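Local atomic coordinates of ankyrin repeat domain protein (Legionella pneumophila subsp. pneumophila, PDB entry 6MCA), a protein that is a bacterial effector that interacts with LARP7, a component of the host 7SK snRNP complex, and so probably acts inside the infected cell. Residues 69-74 and 104-109; 435-440 and 470-475. All coordinates share one frame; numbering follows the deposited sequence.

Contact 1 of 2, residues 69-74 and 104-109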
loop_
_atom_site.group_PDB
_atom_site.type_symbol
_atom_site.label_atom_id
_atom_site.label_comp_id
_atom_site.label_asym_id
_atom_site.label_seq_id
_atom_site.Cartn_x
_atom_site.Cartn_y
_atom_site.Cartn_z
ATOM N N LYS A 69 -14.507 21.809 -16.990
ATOM C CA LYS A 69 -15.129 23.122 -17.148
ATOM C C LYS A 69 -15.597 23.688 -15.811
ATOM O O LYS A 69 -15.408 24.881 -15.530
ATOM C CB LYS A 69 -16.295 23.034 -18.135
ATOM C CG LYS A 69 -16.001 22.195 -19.370
ATOM C CD LYS A 69 -16.295 22.961 -20.651
ATOM C CE LYS A 69 -15.086 23.760 -21.111
ATOM N NZ LYS A 69 -15.299 24.366 -22.455
ATOM N N ILE A 70 -16.203 22.849 -14.968
ATOM C CA ILE A 70 -16.625 23.309 -13.650
ATOM C C ILE A 70 -15.411 23.664 -12.799
ATOM O O ILE A 70 -15.447 24.611 -12.003
ATOM C CB ILE A 70 -17.509 22.247 -12.973
ATOM C CG1 ILE A 70 -18.576 21.750 -13.951
ATOM C CG2 ILE A 70 -18.152 22.813 -11.718
ATOM C CD1 ILE A 70 -19.709 20.995 -13.294
ATOM N N ALA A 71 -14.312 22.922 -12.964
ATOM C CA ALA A 71 -13.088 23.253 -12.242
ATOM C C ALA A 71 -12.521 24.591 -12.702
ATOM O O ALA A 71 -12.015 25.369 -11.887
ATOM C CB ALA A 71 -12.056 22.139 -12.418
ATOM N N GLU A 72 -12.594 24.872 -14.006
ATOM C CA GLU A 72 -12.176 26.177 -14.510
ATOM C C GLU A 72 -13.034 27.285 -13.918
ATOM O O GLU A 72 -12.518 28.342 -13.532
ATOM C CB GLU A 72 -12.254 26.206 -16.036
ATOM C CG GLU A 72 -11.226 25.345 -16.744
ATOM C CD GLU A 72 -11.509 25.211 -18.227
ATOM O OE1 GLU A 72 -10.591 24.818 -18.977
ATOM O OE2 GLU A 72 -12.651 25.504 -18.644
ATOM N N GLN A 73 -14.348 27.063 -13.850
ATOM C CA GLN A 73 -15.233 28.039 -13.220
ATOM C C GLN A 73 -14.834 28.284 -11.770
ATOM O O GLN A 73 -14.749 29.433 -11.322
ATOM C CB GLN A 73 -16.684 27.565 -13.304
ATOM C CG GLN A 73 -17.259 27.578 -14.706
ATOM C CD GLN A 73 -17.239 28.958 -15.328
ATOM O OE1 GLN A 73 -17.636 29.941 -14.701
ATOM N NE2 GLN A 73 -16.777 29.040 -16.570
ATOM N N LEU A 74 -14.573 27.209 -11.023
ATOM C CA LEU A 74 -14.213 27.349 -9.613
ATOM C C LEU A 74 -12.885 28.077 -9.445
ATOM O O LEU A 74 -12.734 28.905 -8.537
ATOM C CB LEU A 74 -14.156 25.974 -8.950
ATOM C CG LEU A 74 -15.505 25.289 -8.732
ATOM C CD1 LEU A 74 -15.301 23.852 -8.295
ATOM C CD2 LEU A 74 -16.329 26.051 -7.707
ATOM N N THR A 104 -4.772 17.628 -14.200
ATOM C CA THR A 104 -3.508 17.857 -13.509
ATOM C C THR A 104 -2.810 19.103 -14.041
ATOM O O THR A 104 -2.283 19.908 -13.265
ATOM C CB THR A 104 -2.599 16.635 -13.652
ATOM O OG1 THR A 104 -3.263 15.478 -13.128
ATOM C CG2 THR A 104 -1.291 16.847 -12.900
ATOM N N LYS A 105 -2.802 19.279 -15.364
ATOM C CA LYS A 105 -2.179 20.458 -15.954
ATOM C C LYS A 105 -2.920 21.729 -15.559
ATOM O O LYS A 105 -2.291 22.750 -15.251
ATOM C CB LYS A 105 -2.125 20.315 -17.475
ATOM C CG LYS A 105 -1.271 21.360 -18.175
ATOM C CD LYS A 105 -1.388 21.239 -19.686
ATOM C CE LYS A 105 -0.568 22.304 -20.396
ATOM N NZ LYS A 105 -0.807 22.296 -21.866
ATOM N N LEU A 106 -4.254 21.686 -15.556
ATOM C CA LEU A 106 -5.036 22.843 -15.131
ATOM C C LEU A 106 -4.721 23.214 -13.688
ATOM O O LEU A 106 -4.525 24.392 -13.366
ATOM C CB LEU A 106 -6.528 22.559 -15.298
ATOM C CG LEU A 106 -7.469 23.575 -14.644
ATOM C CD1 LEU A 106 -7.338 24.941 -15.302
ATOM C CD2 LEU A 106 -8.908 23.088 -14.679
ATOM N N LEU A 107 -4.664 22.216 -12.803
ATOM C CA LEU A 107 -4.384 22.493 -11.397
ATOM C C LEU A 107 -2.974 23.042 -11.211
ATOM O O LEU A 107 -2.773 24.014 -10.473
ATOM C CB LEU A 107 -4.586 21.228 -10.564
ATOM C CG LEU A 107 -6.031 20.737 -10.454
ATOM C CD1 LEU A 107 -6.096 19.423 -9.695
ATOM C CD2 LEU A 107 -6.906 21.788 -9.790
ATOM N N LEU A 108 -1.986 22.438 -11.877
ATOM C CA LEU A 108 -0.609 22.905 -11.747
ATOM C C LEU A 108 -0.434 24.308 -12.315
ATOM O O LEU A 108 0.397 25.076 -11.816
ATOM C CB LEU A 108 0.344 21.933 -12.441
ATOM C CG LEU A 108 0.575 20.585 -11.757
ATOM C CD1 LEU A 108 1.352 19.650 -12.670
ATOM C CD2 LEU A 108 1.300 20.774 -10.434
ATOM N N THR A 109 -1.201 24.658 -13.350
ATOM C CA THR A 109 -1.091 25.988 -13.940
ATOM C C THR A 109 -1.446 27.074 -12.931
ATOM O O THR A 109 -0.819 28.139 -12.908
ATOM C CB THR A 109 -1.991 26.088 -15.173
ATOM O OG1 THR A 109 -1.571 25.128 -16.152
ATOM C CG2 THR A 109 -1.925 27.483 -15.779
#
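Side-by-side packing of helices, as in an ankyrin array, brings Leu106 of helix 101-109 onto Ala71 and Glu72 of helix 68-76. The touching is done by one branch: Leu106 CD2 lies 4.0 Å from Ala71 CB and 3.8 Å from Glu72 CG, so a single methyl spans two consecutive residues of the other helix. The second methyl, CD1 of Leu106, comes less close, 4.2 Å from Glu72 CG. With CG anti to the backbone N (chi1 169°), Leu106 carries its methyls toward helix 68-76 from a backbone whose CA stays 7.9 Å from the CA of Glu72.

Glu72 offers its aliphatic part. Its CA-CB bond runs across the face rather than at the partner, and CG stands beside the backbone N (chi1 -69°). From there the chain is extended and crosses Leu106 at about a right angle; it is the CG methylene, not the carboxylate, that lies against the leucine. Ala71, by contrast, points its CB toward residues 104-109.

In ankyrin proteins, helix-turn-helix units stack side by side, and this arrangement fits that pattern: residues 104-109 fall in a predicted ankyrin repeat, and the two helices run in the same general sense. Ala71 also rests on Cys62 of helix 58-65, while Leu108 and Thr104 pack on helices 91-97 and 134-142, the latter continuing the row beyond residues 104-109. At the C-terminal end of helix 101-109, Thr109 turns its hydroxyl back to Lys105 O, with OG1 giving a hydrogen bond of 2.6 Å from above the carbonyl plane. The same oxygen receives Thr109 N from the opposite face, so two donors of one residue grip it.

Contact 2 of 2, residues 435-440 and 470-475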
loop_
_atom_site.group_PDB
_atom_site.type_symbol
_atom_site.label_atom_id
_atom_site.label_comp_id
_atom_site.label_asym_id
_atom_site.label_seq_id
_atom_site.Cartn_x
_atom_site.Cartn_y
_atom_site.Cartn_z
ATOM N N LYS A 435 25.732 -6.342 5.453
ATOM C CA LYS A 435 25.378 -5.268 4.528
ATOM C C LYS A 435 25.092 -3.967 5.269
ATOM O O LYS A 435 25.537 -2.891 4.851
ATOM C CB LYS A 435 24.158 -5.669 3.698
ATOM C CG LYS A 435 24.423 -6.640 2.563
ATOM C CD LYS A 435 23.193 -6.735 1.670
ATOM C CE LYS A 435 23.244 -7.946 0.756
ATOM N NZ LYS A 435 21.952 -8.141 0.041
ATOM N N ILE A 436 24.349 -4.049 6.374
ATOM C CA ILE A 436 23.939 -2.843 7.090
ATOM C C ILE A 436 25.109 -2.247 7.867
ATOM O O ILE A 436 25.311 -1.025 7.876
ATOM C CB ILE A 436 22.747 -3.161 8.012
ATOM C CG1 ILE A 436 21.515 -3.523 7.180
ATOM C CG2 ILE A 436 22.448 -1.987 8.929
ATOM C CD1 ILE A 436 20.478 -4.319 7.941
ATOM N N LEU A 437 25.896 -3.095 8.535
ATOM C CA LEU A 437 27.029 -2.625 9.319
ATOM C C LEU A 437 28.111 -2.012 8.448
ATOM O O LEU A 437 28.916 -1.221 8.953
ATOM C CB LEU A 437 27.613 -3.773 10.141
ATOM C CG LEU A 437 26.764 -4.245 11.324
ATOM C CD1 LEU A 437 27.375 -5.484 11.964
ATOM C CD2 LEU A 437 26.592 -3.131 12.342
ATOM N N ASN A 438 28.158 -2.362 7.158
ATOM C CA ASN A 438 29.040 -1.638 6.247
ATOM C C ASN A 438 28.782 -0.135 6.288
ATOM O O ASN A 438 29.710 0.661 6.106
ATOM C CB ASN A 438 28.871 -2.159 4.819
ATOM C CG ASN A 438 29.992 -3.085 4.403
ATOM O OD1 ASN A 438 30.816 -3.492 5.222
ATOM N ND2 ASN A 438 30.034 -3.422 3.119
ATOM N N ILE A 439 27.539 0.267 6.535
ATOM C CA ILE A 439 27.167 1.674 6.590
ATOM C C ILE A 439 27.113 2.189 8.023
ATOM O O ILE A 439 27.582 3.293 8.304
ATOM C CB ILE A 439 25.817 1.890 5.871
ATOM C CG1 ILE A 439 25.968 1.651 4.367
ATOM C CG2 ILE A 439 25.273 3.284 6.146
ATOM C CD1 ILE A 439 24.677 1.801 3.594
ATOM N N LEU A 440 26.555 1.401 8.944
ATOM C CA LEU A 440 26.370 1.875 10.312
ATOM C C LEU A 440 27.664 1.943 11.113
ATOM O O LEU A 440 27.639 2.424 12.250
ATOM C CB LEU A 440 25.359 0.993 11.045
ATOM C CG LEU A 440 23.904 1.191 10.623
ATOM C CD1 LEU A 440 22.968 0.468 11.577
ATOM C CD2 LEU A 440 23.572 2.673 10.555
ATOM N N LYS A 470 25.536 -9.948 20.200
ATOM C CA LYS A 470 25.961 -11.174 19.533
ATOM C C LYS A 470 26.236 -10.925 18.055
ATOM O O LYS A 470 27.280 -11.330 17.530
ATOM C CB LYS A 470 24.905 -12.266 19.711
ATOM C CG LYS A 470 24.719 -12.724 21.149
ATOM C CD LYS A 470 24.420 -14.213 21.218
ATOM C CE LYS A 470 23.174 -14.489 22.044
ATOM N NZ LYS A 470 23.306 -13.979 23.436
ATOM N N ILE A 471 25.311 -10.244 17.370
ATOM C CA ILE A 471 25.479 -9.956 15.946
ATOM C C ILE A 471 26.754 -9.160 15.709
ATOM O O ILE A 471 27.536 -9.459 14.799
ATOM C CB ILE A 471 24.245 -9.212 15.402
ATOM C CG1 ILE A 471 23.064 -10.170 15.244
ATOM C CG2 ILE A 471 24.564 -8.535 14.076
ATOM C CD1 ILE A 471 21.825 -9.515 14.673
ATOM N N LEU A 472 26.981 -8.128 16.528
ATOM C CA LEU A 472 28.184 -7.317 16.382
ATOM C C LEU A 472 29.441 -8.159 16.554
ATOM O O LEU A 472 30.437 -7.951 15.853
ATOM C CB LEU A 472 28.171 -6.165 17.388
ATOM C CG LEU A 472 27.176 -5.030 17.139
ATOM C CD1 LEU A 472 27.310 -3.958 18.210
ATOM C CD2 LEU A 472 27.369 -4.439 15.753
ATOM N N ASP A 473 29.412 -9.122 17.477
ATOM C CA ASP A 473 30.595 -9.953 17.677
ATOM C C ASP A 473 30.804 -10.924 16.519
ATOM O O ASP A 473 31.944 -11.172 16.112
ATOM C CB ASP A 473 30.505 -10.707 19.003
ATOM C CG ASP A 473 31.872 -11.056 19.562
ATOM O OD1 ASP A 473 32.618 -10.124 19.934
ATOM O OD2 ASP A 473 32.203 -12.258 19.624
ATOM N N ASP A 474 29.721 -11.488 15.974
ATOM C CA ASP A 474 29.862 -12.398 14.841
ATOM C C ASP A 474 30.317 -11.697 13.569
ATOM O O ASP A 474 30.703 -12.377 12.613
ATOM C CB ASP A 474 28.551 -13.143 14.560
ATOM C CG ASP A 474 27.823 -13.549 15.824
ATOM O OD1 ASP A 474 26.579 -13.428 15.860
ATOM O OD2 ASP A 474 28.492 -13.982 16.785
ATOM N N CYS A 475 30.279 -10.367 13.530
ATOM C CA CYS A 475 30.787 -9.601 12.402
ATOM C C CYS A 475 32.140 -8.965 12.696
ATOM O O CYS A 475 32.590 -8.107 11.929
ATOM C CB CYS A 475 29.775 -8.528 11.994
ATOM S SG CYS A 475 28.199 -9.191 11.404
#
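No ring, amide or carboxylate, and hence no face or edge of a flat group, takes part where Leu437 meets Leu472 and Cys475; the contact is made by leucine methyls and the CB and SG of Cys475. Leu437 forks between its two partners. Its CD2 lies 3.7 Å from Leu472 CD2, while CD1 of Leu437 faces Cys475, 3.8 Å from SG and 3.9 Å from CB. Leu437 CD1 also lies 3.9 Å from Leu472 CD2, so the Leu472 methyl touches both branches.

Leu437 aims its CB at the other segment, with CG anti to the carbonyl carbon (chi1 -72°), and its fork enters the angle between the two partners. Leu472 starts from a bond that runs across the interface, and its CD2 swings in to meet Leu437, the two leucine side chains crossing at about a right angle. Cys475, at the C-terminal end of residues 470-475, sends its CB toward Leu437. Its N makes two weak hydrogen bonds, to Ile471 O and Leu472 O.

The setting is the all-helical C-terminal part of the chain, in which helix 427-440 packs against helices 373-399 and 404-421 besides helix 463-474. Leu437 touches Leu418 of helix 404-421 as well, and Ile436 and Ile439 face Leu392 and Ile396 of helix 373-399, so residues 435-440 are covered on more sides than the one that receives residues 470-475. Ile471 and Cys475 extend the packing back along helix 427-440, onto Ala433 and Glu434. Near the end of that helix, Ile436 O accepts from both Leu440 N and Ile439 N, each at 2.9 Å, the second a tighter 3-10-like turn.

Overall arrangement
From the N terminus the chain first builds the row of helical hairpins, and contact 1 closes a loop of 29 residues there by setting helix 101-109 against helix 68-76. It then runs through helices 134-142 and 147-162 and the five-stranded antiparallel sheet before the long helix 373-399 leads into the C-terminal helices. There contact 2 closes a second loop, also of 29 residues and holding helix 447-458, between helices 427-440 and 463-474. The loops follow one another without nesting or crossing. Contacts 1 and 2 lie on opposite sides of the chain's centre. The centres of contact 1 and contact 2 are about 53 Å apart, and the nearest atoms of contact 1 and contact 2 about 33 Å.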